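Local coordinates for protein CT_858 (Chlamydia trachomatis, PDB 3DOR) that probably acts as a secreted serine-type endopeptidase, a homodimeric protease that carries a PDZ-like domain beside a peptidase family S41 domain, at residues Y22-W27 with L69-A74; A80-Y85 with R153-G158; K416-Q421 with T435-F440; P456-I461 with L483-R488. One frame throughout, in Å; residues are numbered along the deposited sequence.

Contact 1. Residues Y22-W27 with L69-A74; sequences YAPKTW and LNDFHA
Tyr22 and Ala74 face each other with their CA atoms 9.2 Å apart, and Pro24 lies similarly far from Asp71. The two backbones are thus bridged by side chains alone. Tyr22 to Lys25 form a type I beta turn, and Pro24 takes the N-cap position of helix 25-32. The other segment is irregular. It leaves helix 55-67 through Asn70, whose phi is positive.

The phenol of Tyr22 carries most of the contact. Its CG stands anti to the backbone N (chi1 -173°), which sends the ring straight out to the loop. At the ring edge, OH donates to Asp71 OD2 at 2.7 Å. The bond uses the anti lone pair of OD2, and the ring and carboxylate planes are 51° apart. Leu69 covers one face of the ring in a CH-pi contact, with CD1 4.1 Å from the ring centroid. Pro24 CG lies over the opposite face; both carbons sit toward the rim of the ring. Pro24 CG also approaches Asp71 OD2, at 3.8 Å. The methyl of Ala74 adds a looser contact, CB to Tyr22 CE1 at 4.2 Å.

Asp71 OD1 serves its own loop. It accepts from His73 N at 2.7 Å and closes an Asx turn. The carboxylate is therefore held at both oxygens, and OD2 has a second partner in Thr513 OG1. Thr513 also pairs with the backbone of Ala23. Strand 507-518 thus backs both segments, while Lys28 of helix 25-32 reaches the backbone O of Asn70.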
loop_
_atom_site.group_PDB
_atom_site.type_symbol
_atom_site.label_atom_id
_atom_site.label_comp_id
_atom_site.label_asym_id
_atom_site.label_seq_id
_atom_site.Cartn_x
_atom_site.Cartn_y
_atom_site.Cartn_z
ATOM N N TYR B 22 -1.709 -18.397 4.252
ATOM C CA TYR B 22 -3.141 -18.583 4.464
ATOM C C TYR B 22 -3.316 -19.478 5.676
ATOM O O TYR B 22 -3.312 -20.708 5.572
ATOM C CB TYR B 22 -3.799 -19.201 3.240
ATOM C CG TYR B 22 -5.301 -19.251 3.361
ATOM C CD1 TYR B 22 -6.064 -18.080 3.339
ATOM C CD2 TYR B 22 -5.959 -20.463 3.546
ATOM C CE1 TYR B 22 -7.445 -18.121 3.502
ATOM C CE2 TYR B 22 -7.330 -20.517 3.711
ATOM C CZ TYR B 22 -8.071 -19.347 3.693
ATOM O OH TYR B 22 -9.424 -19.408 3.918
ATOM N N ALA B 23 -3.459 -18.841 6.834
ATOM C CA ALA B 23 -3.585 -19.543 8.105
ATOM C C ALA B 23 -4.704 -20.564 8.233
ATOM O O ALA B 23 -4.515 -21.606 8.843
ATOM C CB ALA B 23 -3.681 -18.532 9.248
ATOM N N PRO B 24 -5.887 -20.278 7.675
ATOM C CA PRO B 24 -6.980 -21.256 7.800
ATOM C C PRO B 24 -6.924 -22.499 6.917
ATOM O O PRO B 24 -7.875 -23.280 6.882
ATOM C CB PRO B 24 -8.237 -20.417 7.551
ATOM C CG PRO B 24 -7.758 -19.289 6.737
ATOM C CD PRO B 24 -6.382 -18.964 7.232
ATOM N N LYS B 25 -5.807 -22.688 6.222
ATOM C CA LYS B 25 -5.629 -23.843 5.339
ATOM C C LYS B 25 -5.973 -25.181 6.018
ATOM O O LYS B 25 -6.803 -25.946 5.522
ATOM C CB LYS B 25 -4.185 -23.865 4.810
ATOM C CG LYS B 25 -3.794 -25.093 4.003
ATOM C CD LYS B 25 -2.566 -24.802 3.138
ATOM C CE LYS B 25 -1.615 -25.997 3.056
ATOM N NZ LYS B 25 -2.244 -27.255 2.574
ATOM N N THR B 26 -5.346 -25.455 7.152
ATOM C CA THR B 26 -5.598 -26.698 7.867
ATOM C C THR B 26 -7.067 -26.831 8.276
ATOM O O THR B 26 -7.616 -27.928 8.325
ATOM C CB THR B 26 -4.721 -26.779 9.122
ATOM O OG1 THR B 26 -3.372 -26.440 8.776
ATOM C CG2 THR B 26 -4.738 -28.191 9.696
ATOM N N TRP B 27 -7.699 -25.704 8.572
ATOM C CA TRP B 27 -9.097 -25.703 8.974
ATOM C C TRP B 27 -10.026 -26.034 7.807
ATOM O O TRP B 27 -10.992 -26.777 7.968
ATOM C CB TRP B 27 -9.464 -24.338 9.569
ATOM C CG TRP B 27 -10.926 -24.112 9.679
ATOM C CD1 TRP B 27 -11.723 -23.453 8.791
ATOM C CD2 TRP B 27 -11.784 -24.574 10.725
ATOM N NE1 TRP B 27 -13.028 -23.473 9.221
ATOM C CE2 TRP B 27 -13.095 -24.155 10.407
ATOM C CE3 TRP B 27 -11.574 -25.301 11.906
ATOM C CZ2 TRP B 27 -14.194 -24.441 11.222
ATOM C CZ3 TRP B 27 -12.670 -25.586 12.719
ATOM C CH2 TRP B 27 -13.964 -25.153 12.370
ATOM N N LEU B 69 -12.620 -21.475 -0.854
ATOM C CA LEU B 69 -12.086 -21.518 0.504
ATOM C C LEU B 69 -13.191 -21.292 1.530
ATOM O O LEU B 69 -12.986 -21.500 2.724
ATOM C CB LEU B 69 -11.001 -20.454 0.682
ATOM C CG LEU B 69 -9.689 -20.639 -0.089
ATOM C CD1 LEU B 69 -8.841 -19.376 0.026
ATOM C CD2 LEU B 69 -8.934 -21.851 0.461
ATOM N N ASN B 70 -14.364 -20.875 1.062
ATOM C CA ASN B 70 -15.491 -20.607 1.959
ATOM C C ASN B 70 -14.986 -19.721 3.115
ATOM O O ASN B 70 -15.160 -20.042 4.285
ATOM C CB ASN B 70 -16.059 -21.936 2.481
ATOM C CG ASN B 70 -17.475 -21.804 3.036
ATOM O OD1 ASN B 70 -18.236 -22.778 3.070
ATOM N ND2 ASN B 70 -17.829 -20.607 3.479
ATOM N N ASP B 71 -14.343 -18.610 2.756
ATOM C CA ASP B 71 -13.768 -17.660 3.714
ATOM C C ASP B 71 -14.313 -16.273 3.376
ATOM O O ASP B 71 -13.960 -15.707 2.342
ATOM C CB ASP B 71 -12.239 -17.654 3.571
ATOM C CG ASP B 71 -11.538 -16.794 4.623
ATOM O OD1 ASP B 71 -12.109 -15.775 5.063
ATOM O OD2 ASP B 71 -10.390 -17.133 4.990
ATOM N N PHE B 72 -15.165 -15.713 4.231
ATOM C CA PHE B 72 -15.713 -14.394 3.919
ATOM C C PHE B 72 -14.626 -13.345 3.740
ATOM O O PHE B 72 -14.854 -12.325 3.096
ATOM C CB PHE B 72 -16.719 -13.939 4.977
ATOM C CG PHE B 72 -17.913 -14.837 5.093
ATOM C CD1 PHE B 72 -18.022 -15.734 6.149
ATOM C CD2 PHE B 72 -18.910 -14.813 4.130
ATOM C CE1 PHE B 72 -19.117 -16.603 6.246
ATOM C CE2 PHE B 72 -20.007 -15.673 4.217
ATOM C CZ PHE B 72 -20.108 -16.568 5.278
ATOM N N HIS B 73 -13.448 -13.603 4.301
ATOM C CA HIS B 73 -12.313 -12.693 4.177
ATOM C C HIS B 73 -11.535 -12.921 2.865
ATOM O O HIS B 73 -10.969 -11.982 2.305
ATOM C CB HIS B 73 -11.331 -12.886 5.344
ATOM C CG HIS B 73 -11.647 -12.081 6.568
ATOM N ND1 HIS B 73 -12.192 -10.814 6.513
ATOM C CD2 HIS B 73 -11.381 -12.315 7.879
ATOM C CE1 HIS B 73 -12.244 -10.303 7.730
ATOM N NE2 HIS B 73 -11.756 -11.194 8.579
ATOM N N ALA B 74 -11.488 -14.162 2.384
ATOM C CA ALA B 74 -10.736 -14.474 1.165
ATOM C C ALA B 74 -11.490 -14.216 -0.141
ATOM O O ALA B 74 -12.577 -14.749 -0.360
ATOM C CB ALA B 74 -10.246 -15.926 1.213
#

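Contact 2. Residues A80-Y85 with R153-G158; sequences AIESAY and RMASLG
Ala84 and Arg153 exchange two backbone hydrogen bonds, Ala84 N to Arg153 O and Arg153 N to Ala84 O, both 2.9 Å. They form an antiparallel hydrogen-bonded pair. Ser83 with Met154 is the adjacent non-hydrogen-bonded pair, and there Ser83 CA makes a CA-H...O contact to Arg153 O at 3.2 Å. A third backbone bond, Ala155 N to Glu82 O at 3.0 Å, lies just past the paired residues, where the second segment turns into a 3-10 segment.

A water shares Glu82 O with Ala155 N and carries the link on. It donates to Glu82 O and Ala80 O and accepts from Ser156 N at 2.8 Å.

The apolar contacts are small. Ala155 CB touches both Ala80 CB, at 4.0 Å, and Glu82 CB, at 3.9 Å. Ser83 CB meets Met154 CG on one sheet face, and the CB atoms of Ala84 and Arg153 meet on the other. Arg153 bends at chi2 (-65°), which turns its guanidinium back to the carbonyls of Thr149 and Leu150 in helix 140-150.

Both segments belong to the PDZ-like domain. Strand 83-92 sits between strand 152-154 and strand 177-187, whose Val187 and Arg185 bond to the backbones of Ser83 and Tyr85.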
loop_
_atom_site.group_PDB
_atom_site.type_symbol
_atom_site.label_atom_id
_atom_site.label_comp_id
_atom_site.label_asym_id
_atom_site.label_seq_id
_atom_site.Cartn_x
_atom_site.Cartn_y
_atom_site.Cartn_z
ATOM N N ALA B 80 -12.189 -4.288 -13.465
ATOM C CA ALA B 80 -13.295 -4.429 -14.416
ATOM C C ALA B 80 -14.493 -3.670 -13.874
ATOM O O ALA B 80 -14.724 -3.673 -12.668
ATOM C CB ALA B 80 -13.645 -5.902 -14.584
ATOM N N ILE B 81 -15.265 -3.028 -14.748
ATOM C CA ILE B 81 -16.413 -2.255 -14.286
ATOM C C ILE B 81 -17.791 -2.775 -14.666
ATOM O O ILE B 81 -18.795 -2.282 -14.152
ATOM C CB ILE B 81 -16.331 -0.790 -14.753
ATOM C CG1 ILE B 81 -16.406 -0.719 -16.277
ATOM C CG2 ILE B 81 -15.037 -0.159 -14.251
ATOM C CD1 ILE B 81 -16.339 0.693 -16.810
ATOM N N GLU B 82 -17.856 -3.753 -15.560
ATOM C CA GLU B 82 -19.151 -4.294 -15.960
ATOM C C GLU B 82 -19.982 -4.687 -14.736
ATOM O O GLU B 82 -19.471 -5.325 -13.814
ATOM C CB GLU B 82 -18.963 -5.516 -16.854
ATOM C CG GLU B 82 -20.272 -6.147 -17.277
ATOM C CD GLU B 82 -20.065 -7.335 -18.180
ATOM O OE1 GLU B 82 -19.182 -8.161 -17.871
ATOM O OE2 GLU B 82 -20.788 -7.446 -19.190
ATOM N N SER B 83 -21.257 -4.310 -14.727
ATOM C CA SER B 83 -22.119 -4.648 -13.602
ATOM C C SER B 83 -23.604 -4.613 -13.948
ATOM O O SER B 83 -24.019 -3.984 -14.924
ATOM C CB SER B 83 -21.858 -3.695 -12.434
ATOM O OG SER B 83 -22.363 -2.399 -12.712
ATOM N N ALA B 84 -24.398 -5.290 -13.127
ATOM C CA ALA B 84 -25.847 -5.353 -13.301
ATOM C C ALA B 84 -26.468 -5.117 -11.932
ATOM O O ALA B 84 -26.004 -5.665 -10.941
ATOM C CB ALA B 84 -26.250 -6.718 -13.836
ATOM N N TYR B 85 -27.519 -4.308 -11.879
ATOM C CA TYR B 85 -28.159 -3.989 -10.610
ATOM C C TYR B 85 -29.660 -3.771 -10.726
ATOM O O TYR B 85 -30.117 -3.134 -11.669
ATOM C CB TYR B 85 -27.529 -2.714 -10.040
ATOM C CG TYR B 85 -28.160 -2.212 -8.756
ATOM C CD1 TYR B 85 -27.880 -2.825 -7.533
ATOM C CD2 TYR B 85 -29.018 -1.111 -8.763
ATOM C CE1 TYR B 85 -28.441 -2.354 -6.345
ATOM C CE2 TYR B 85 -29.585 -0.628 -7.584
ATOM C CZ TYR B 85 -29.292 -1.256 -6.378
ATOM O OH TYR B 85 -29.844 -0.789 -5.209
ATOM N N ARG B 153 -24.730 -7.859 -9.535
ATOM C CA ARG B 153 -23.687 -8.675 -10.155
ATOM C C ARG B 153 -22.552 -7.764 -10.596
ATOM O O ARG B 153 -22.779 -6.753 -11.257
ATOM C CB ARG B 153 -24.251 -9.430 -11.357
ATOM C CG ARG B 153 -25.540 -10.176 -11.066
ATOM C CD ARG B 153 -25.343 -11.293 -10.054
ATOM N NE ARG B 153 -26.632 -11.829 -9.636
ATOM C CZ ARG B 153 -27.413 -12.602 -10.388
ATOM N NH1 ARG B 153 -27.033 -12.960 -11.605
ATOM N NH2 ARG B 153 -28.606 -12.969 -9.941
ATOM N N MET B 154 -21.325 -8.134 -10.251
ATOM C CA MET B 154 -20.183 -7.296 -10.578
ATOM C C MET B 154 -18.993 -8.062 -11.122
ATOM O O MET B 154 -18.483 -8.968 -10.469
ATOM C CB MET B 154 -19.764 -6.526 -9.325
ATOM C CG MET B 154 -20.825 -5.557 -8.823
ATOM S SD MET B 154 -20.545 -5.013 -7.129
ATOM C CE MET B 154 -19.135 -3.963 -7.372
ATOM N N ALA B 155 -18.549 -7.697 -12.319
ATOM C CA ALA B 155 -17.394 -8.367 -12.903
ATOM C C ALA B 155 -16.190 -8.077 -12.009
ATOM O O ALA B 155 -15.214 -8.818 -12.030
ATOM C CB ALA B 155 -17.126 -7.857 -14.329
ATOM N N SER B 156 -16.268 -6.998 -11.227
ATOM C CA SER B 156 -15.173 -6.630 -10.330
ATOM C C SER B 156 -14.985 -7.702 -9.263
ATOM O O SER B 156 -13.931 -7.792 -8.639
ATOM C CB SER B 156 -15.442 -5.270 -9.654
ATOM O OG SER B 156 -16.556 -5.322 -8.771
ATOM N N LEU B 157 -16.011 -8.518 -9.054
ATOM C CA LEU B 157 -15.926 -9.574 -8.066
ATOM C C LEU B 157 -15.877 -10.953 -8.729
ATOM O O LEU B 157 -15.923 -11.986 -8.053
ATOM C CB LEU B 157 -17.112 -9.477 -7.101
ATOM C CG LEU B 157 -17.176 -8.189 -6.268
ATOM C CD1 LEU B 157 -18.392 -8.211 -5.334
ATOM C CD2 LEU B 157 -15.891 -8.061 -5.459
ATOM N N GLY B 158 -15.780 -10.967 -10.056
ATOM C CA GLY B 158 -15.720 -12.231 -10.769
ATOM C C GLY B 158 -17.076 -12.840 -11.102
ATOM O O GLY B 158 -17.158 -14.026 -11.449
HETATM O O HOH W 1 -17.591 -4.583 -11.898
#

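Contact 3. Residues K416-Q421 with T435-F440; sequences KSFGRQ and TPIPLF. With SO4 (sulfate ion), chain P.
Gln421 and Phe418 of helix 409-428 both pack on Ile437 of the loop 435-440, a helix-loop contact of the S41 region. Gln421 shows it atom by atom. Its CB rests on Ile437 CD1 at 3.8 Å. CG leaves anti to the carbonyl carbon (chi1 -65°) and comes 3.5 Å from O1 of a sulfate ion, probably from the crystallisation liquor. The chain runs on extended, sliding past Ile437 in the opposite direction. At its tip OE1 lies 3.7 Å from Ile437 CG1. OE1 also accepts from a water that donates to Pro436 O as well, so a water bridge joins helix and loop. NE2 donates to Ser417 OG at 2.9 Å, with OG close to the amide plane. Both ends of the amide are thus held, which fixes its rotation.

Ser417 OG in turn donates to sulfate O2. Arg420 NH1 makes a weak bond to the same oxygen, which lies at the edge of the guanidinium.

Phe418 packs along the loop backbone, with CB 3.8 Å from Phe440 C. Its ring reaches Ile437 CG2 at 3.9 Å and touches Met368 of strand 361-368. Pro438 O lies at the ring edge, 3.5 Å from Phe418 CD1.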
loop_
_atom_site.group_PDB
_atom_site.type_symbol
_atom_site.label_atom_id
_atom_site.label_comp_id
_atom_site.label_asym_id
_atom_site.label_seq_id
_atom_site.Cartn_x
_atom_site.Cartn_y
_atom_site.Cartn_z
ATOM N N LYS B 416 5.541 -5.869 23.888
ATOM C CA LYS B 416 6.859 -6.494 23.945
ATOM C C LYS B 416 6.714 -8.008 24.037
ATOM O O LYS B 416 7.480 -8.753 23.429
ATOM C CB LYS B 416 7.655 -5.953 25.130
ATOM C CG LYS B 416 8.270 -4.608 24.816
ATOM C CD LYS B 416 8.265 -3.660 25.992
ATOM C CE LYS B 416 9.267 -4.042 27.052
ATOM N NZ LYS B 416 9.430 -2.896 28.000
ATOM N N SER B 417 5.719 -8.459 24.793
ATOM C CA SER B 417 5.472 -9.886 24.934
ATOM C C SER B 417 5.104 -10.452 23.556
ATOM O O SER B 417 5.525 -11.545 23.180
ATOM C CB SER B 417 4.337 -10.119 25.933
ATOM O OG SER B 417 3.968 -11.485 25.955
ATOM N N PHE B 418 4.329 -9.689 22.796
ATOM C CA PHE B 418 3.933 -10.110 21.458
ATOM C C PHE B 418 5.173 -10.350 20.594
ATOM O O PHE B 418 5.287 -11.373 19.922
ATOM C CB PHE B 418 3.063 -9.031 20.801
ATOM C CG PHE B 418 2.744 -9.304 19.353
ATOM C CD1 PHE B 418 1.695 -10.150 19.006
ATOM C CD2 PHE B 418 3.504 -8.729 18.340
ATOM C CE1 PHE B 418 1.401 -10.421 17.675
ATOM C CE2 PHE B 418 3.223 -8.993 17.004
ATOM C CZ PHE B 418 2.162 -9.846 16.669
ATOM N N GLY B 419 6.083 -9.382 20.592
ATOM C CA GLY B 419 7.298 -9.514 19.803
ATOM C C GLY B 419 8.076 -10.766 20.167
ATOM O O GLY B 419 8.480 -11.530 19.288
ATOM N N ARG B 420 8.281 -10.989 21.463
ATOM C CA ARG B 420 9.015 -12.165 21.913
ATOM C C ARG B 420 8.370 -13.473 21.491
ATOM O O ARG B 420 9.067 -14.404 21.083
ATOM C CB ARG B 420 9.144 -12.177 23.433
ATOM C CG ARG B 420 9.907 -11.019 24.014
ATOM C CD ARG B 420 9.876 -11.118 25.526
ATOM N NE ARG B 420 10.050 -9.810 26.137
ATOM C CZ ARG B 420 9.226 -9.302 27.044
ATOM N NH1 ARG B 420 8.170 -10.003 27.442
ATOM N NH2 ARG B 420 9.457 -8.096 27.553
ATOM N N GLN B 421 7.045 -13.561 21.599
ATOM C CA GLN B 421 6.363 -14.806 21.244
ATOM C C GLN B 421 6.468 -15.095 19.757
ATOM O O GLN B 421 6.614 -16.252 19.355
ATOM C CB GLN B 421 4.894 -14.768 21.670
ATOM C CG GLN B 421 4.675 -14.705 23.173
ATOM C CD GLN B 421 3.198 -14.636 23.528
ATOM O OE1 GLN B 421 2.415 -15.515 23.149
ATOM N NE2 GLN B 421 2.808 -13.592 24.257
ATOM N N THR B 435 1.361 -21.413 17.774
ATOM C CA THR B 435 0.664 -21.644 19.022
ATOM C C THR B 435 -0.127 -20.341 19.189
ATOM O O THR B 435 0.266 -19.312 18.650
ATOM C CB THR B 435 1.690 -21.831 20.175
ATOM O OG1 THR B 435 1.002 -22.040 21.412
ATOM C CG2 THR B 435 2.592 -20.611 20.295
ATOM N N PRO B 436 -1.255 -20.364 19.919
ATOM C CA PRO B 436 -2.013 -19.118 20.069
ATOM C C PRO B 436 -1.283 -17.946 20.728
ATOM O O PRO B 436 -0.688 -18.060 21.803
ATOM C CB PRO B 436 -3.275 -19.559 20.827
ATOM C CG PRO B 436 -2.834 -20.775 21.570
ATOM C CD PRO B 436 -1.947 -21.488 20.571
ATOM N N ILE B 437 -1.342 -16.810 20.045
ATOM C CA ILE B 437 -0.713 -15.576 20.494
ATOM C C ILE B 437 -1.754 -14.463 20.365
ATOM O O ILE B 437 -2.368 -14.302 19.314
ATOM C CB ILE B 437 0.507 -15.233 19.599
ATOM C CG1 ILE B 437 1.526 -16.378 19.651
ATOM C CG2 ILE B 437 1.124 -13.909 20.031
ATOM C CD1 ILE B 437 2.755 -16.136 18.802
ATOM N N PRO B 438 -1.969 -13.679 21.431
ATOM C CA PRO B 438 -2.966 -12.612 21.307
ATOM C C PRO B 438 -2.497 -11.479 20.405
ATOM O O PRO B 438 -1.320 -11.127 20.394
ATOM C CB PRO B 438 -3.192 -12.169 22.752
ATOM C CG PRO B 438 -1.886 -12.434 23.404
ATOM C CD PRO B 438 -1.418 -13.745 22.796
ATOM N N LEU B 439 -3.421 -10.920 19.634
ATOM C CA LEU B 439 -3.069 -9.826 18.741
ATOM C C LEU B 439 -2.515 -8.699 19.600
ATOM O O LEU B 439 -3.013 -8.452 20.700
ATOM C CB LEU B 439 -4.300 -9.365 17.959
ATOM C CG LEU B 439 -4.936 -10.458 17.094
ATOM C CD1 LEU B 439 -6.180 -9.925 16.367
ATOM C CD2 LEU B 439 -3.908 -10.944 16.093
ATOM N N PHE B 440 -1.469 -8.041 19.103
ATOM C CA PHE B 440 -0.809 -6.950 19.817
ATOM C C PHE B 440 -0.373 -7.386 21.209
ATOM O O PHE B 440 0.044 -6.562 22.023
ATOM C CB PHE B 440 -1.729 -5.729 19.935
ATOM C CG PHE B 440 -2.149 -5.149 18.609
ATOM C CD1 PHE B 440 -3.405 -5.424 18.080
ATOM C CD2 PHE B 440 -1.282 -4.342 17.885
ATOM C CE1 PHE B 440 -3.791 -4.906 16.852
ATOM C CE2 PHE B 440 -1.655 -3.817 16.650
ATOM C CZ PHE B 440 -2.915 -4.101 16.134
HETATM S S SO4 P . 6.668 -13.617 27.220
HETATM O O1 SO4 P . 5.489 -14.315 26.594
HETATM O O2 SO4 P . 6.214 -12.283 27.739
HETATM O O3 SO4 P . 7.212 -14.391 28.390
HETATM O O4 SO4 P . 7.728 -13.499 26.173
HETATM O O HOH W 2 0.079 -16.628 24.288
#

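Contact 4. Residues P456-I461 with L483-R488; sequences PICVLI and LIVGTR
The end of the Ile461 side chain crosses obliquely over Ile484. Ile461 CD1 meets Ile484 CG2 at 3.4 Å, tighter than normal van der Waals contact. Ile461 CG1 sits between the backbone N and the carbonyl carbon (chi1 63°), and this swings CD1 over to the neighbouring strand. Val459 and Ile484 share one face of the sheet. The other face carries Cys458, Leu460, Leu483 and Val485. There the sulfur of Cys458 stands anti to its own N (chi1 175°), so that it leans to the neighbouring strand, to Val485 CG2 at 3.6 Å, with Leu483 CD1 further off. Leu460 CD2 approaches Val485 CB more loosely, at 4.3 Å.

The two strands are neighbours in the parallel part of the S41 sheet and belong to a beta-alpha-beta unit. Helix 468-478 makes the crossover and covers the Val459 and Ile484 face, with Phe472 and Leu476 on Val459. Helix 549-564 packs on the other face, against Leu460 and Leu483.

Backbone bonds alternate between the strands. Val485 N donates to Val459 O at 2.8 Å, and Ile461 N returns to Val485 O at 2.9 Å. Gly486 pairs with Ile461, and its CA makes a CA-H...O contact to Ile461 O at 3.4 Å. The last rung differs from the others: Thr487 N reaches Ile461 O at 3.1 Å from above the carbonyl plane, 45° out of it.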
loop_
_atom_site.group_PDB
_atom_site.type_symbol
_atom_site.label_atom_id
_atom_site.label_comp_id
_atom_site.label_asym_id
_atom_site.label_seq_id
_atom_site.Cartn_x
_atom_site.Cartn_y
_atom_site.Cartn_z
ATOM N N PRO B 456 -26.374 -4.150 33.036
ATOM C CA PRO B 456 -26.604 -5.203 32.043
ATOM C C PRO B 456 -26.625 -4.746 30.589
ATOM O O PRO B 456 -27.044 -3.636 30.266
ATOM C CB PRO B 456 -27.911 -5.863 32.509
ATOM C CG PRO B 456 -28.510 -4.880 33.482
ATOM C CD PRO B 456 -27.339 -4.238 34.145
ATOM N N ILE B 457 -26.137 -5.623 29.721
ATOM C CA ILE B 457 -26.048 -5.346 28.304
ATOM C C ILE B 457 -26.613 -6.487 27.478
ATOM O O ILE B 457 -26.362 -7.673 27.764
ATOM C CB ILE B 457 -24.566 -5.155 27.862
ATOM C CG1 ILE B 457 -23.931 -3.990 28.621
ATOM C CG2 ILE B 457 -24.498 -4.903 26.356
ATOM C CD1 ILE B 457 -22.439 -3.805 28.330
ATOM N N CYS B 458 -27.372 -6.124 26.451
ATOM C CA CYS B 458 -27.927 -7.101 25.533
ATOM C C CYS B 458 -27.415 -6.725 24.147
ATOM O O CYS B 458 -27.694 -5.626 23.659
ATOM C CB CYS B 458 -29.453 -7.061 25.546
ATOM S SG CYS B 458 -30.190 -8.167 24.323
ATOM N N VAL B 459 -26.648 -7.618 23.524
ATOM C CA VAL B 459 -26.107 -7.363 22.193
ATOM C C VAL B 459 -26.903 -8.111 21.133
ATOM O O VAL B 459 -27.151 -9.316 21.262
ATOM C CB VAL B 459 -24.616 -7.815 22.074
ATOM C CG1 VAL B 459 -24.057 -7.436 20.704
ATOM C CG2 VAL B 459 -23.795 -7.188 23.164
ATOM N N LEU B 460 -27.295 -7.396 20.082
ATOM C CA LEU B 460 -28.049 -7.993 18.987
ATOM C C LEU B 460 -27.068 -8.303 17.860
ATOM O O LEU B 460 -26.290 -7.438 17.444
ATOM C CB LEU B 460 -29.123 -7.033 18.479
ATOM C CG LEU B 460 -29.994 -6.388 19.554
ATOM C CD1 LEU B 460 -30.942 -5.419 18.876
ATOM C CD2 LEU B 460 -30.760 -7.458 20.357
ATOM N N ILE B 461 -27.123 -9.536 17.363
ATOM C CA ILE B 461 -26.227 -9.995 16.301
ATOM C C ILE B 461 -26.979 -10.772 15.217
ATOM O O ILE B 461 -28.104 -11.233 15.429
ATOM C CB ILE B 461 -25.173 -10.971 16.866
ATOM C CG1 ILE B 461 -25.884 -12.220 17.413
ATOM C CG2 ILE B 461 -24.379 -10.310 18.003
ATOM C CD1 ILE B 461 -24.948 -13.399 17.733
ATOM N N LEU B 483 -25.677 -10.406 27.452
ATOM C CA LEU B 483 -26.616 -11.382 26.928
ATOM C C LEU B 483 -26.547 -11.196 25.404
ATOM O O LEU B 483 -26.758 -10.080 24.911
ATOM C CB LEU B 483 -28.015 -11.045 27.441
ATOM C CG LEU B 483 -29.123 -12.096 27.597
ATOM C CD1 LEU B 483 -30.309 -11.699 26.749
ATOM C CD2 LEU B 483 -28.623 -13.485 27.253
ATOM N N ILE B 484 -26.239 -12.256 24.660
ATOM C CA ILE B 484 -26.142 -12.142 23.202
ATOM C C ILE B 484 -27.418 -12.714 22.589
ATOM O O ILE B 484 -27.784 -13.860 22.855
ATOM C CB ILE B 484 -24.884 -12.880 22.640
ATOM C CG1 ILE B 484 -23.597 -12.123 22.989
ATOM C CG2 ILE B 484 -24.929 -12.900 21.119
ATOM C CD1 ILE B 484 -23.360 -11.932 24.407
ATOM N N VAL B 485 -28.082 -11.912 21.759
ATOM C CA VAL B 485 -29.353 -12.302 21.160
ATOM C C VAL B 485 -29.402 -12.116 19.643
ATOM O O VAL B 485 -28.824 -11.175 19.116
ATOM C CB VAL B 485 -30.494 -11.469 21.796
ATOM C CG1 VAL B 485 -31.847 -11.895 21.252
ATOM C CG2 VAL B 485 -30.446 -11.621 23.311
ATOM N N GLY B 486 -30.100 -13.018 18.952
ATOM C CA GLY B 486 -30.238 -12.919 17.507
ATOM C C GLY B 486 -29.889 -14.224 16.814
ATOM O O GLY B 486 -30.341 -15.302 17.223
ATOM N N THR B 487 -29.100 -14.132 15.750
ATOM C CA THR B 487 -28.671 -15.330 15.052
ATOM C C THR B 487 -27.147 -15.353 14.944
ATOM O O THR B 487 -26.490 -14.300 14.939
ATOM C CB THR B 487 -29.336 -15.465 13.636
ATOM O OG1 THR B 487 -29.125 -14.280 12.857
ATOM C CG2 THR B 487 -30.843 -15.708 13.788
ATOM N N ARG B 488 -26.605 -16.569 14.884
ATOM C CA ARG B 488 -25.173 -16.838 14.788
ATOM C C ARG B 488 -24.449 -15.933 13.792
ATOM O O ARG B 488 -24.934 -15.704 12.679
ATOM C CB ARG B 488 -24.983 -18.316 14.400
ATOM C CG ARG B 488 -23.554 -18.785 14.224
ATOM C CD ARG B 488 -23.512 -20.265 13.754
ATOM N NE ARG B 488 -24.094 -21.183 14.736
ATOM C CZ ARG B 488 -23.441 -21.693 15.778
ATOM N NH1 ARG B 488 -22.169 -21.388 15.989
ATOM N NH2 ARG B 488 -24.073 -22.491 16.632
#

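Contacts 1 and 4 are buried, whereas contacts 2 and 3 are partly exposed. Contacts 2 and 4 are both strand pairings, but contact 2 is antiparallel in the PDZ-like domain and contact 4 parallel in the S41 sheet. Their centres lie about 35 Å apart. Contact 4 fills its faces with branched aliphatic side chains and a cysteine; contact 2 rests mainly on backbone bonds, with small CB contacts and a bridging water. Contacts 1 and 3 each involve an irregular loop and rely on side chains. A direct phenol-carboxylate bond serves contact 1, while contact 3 uses a water bridge and meets a sulfate. Contacts 3 and 4 both lie in the S41 region but share no helix or strand.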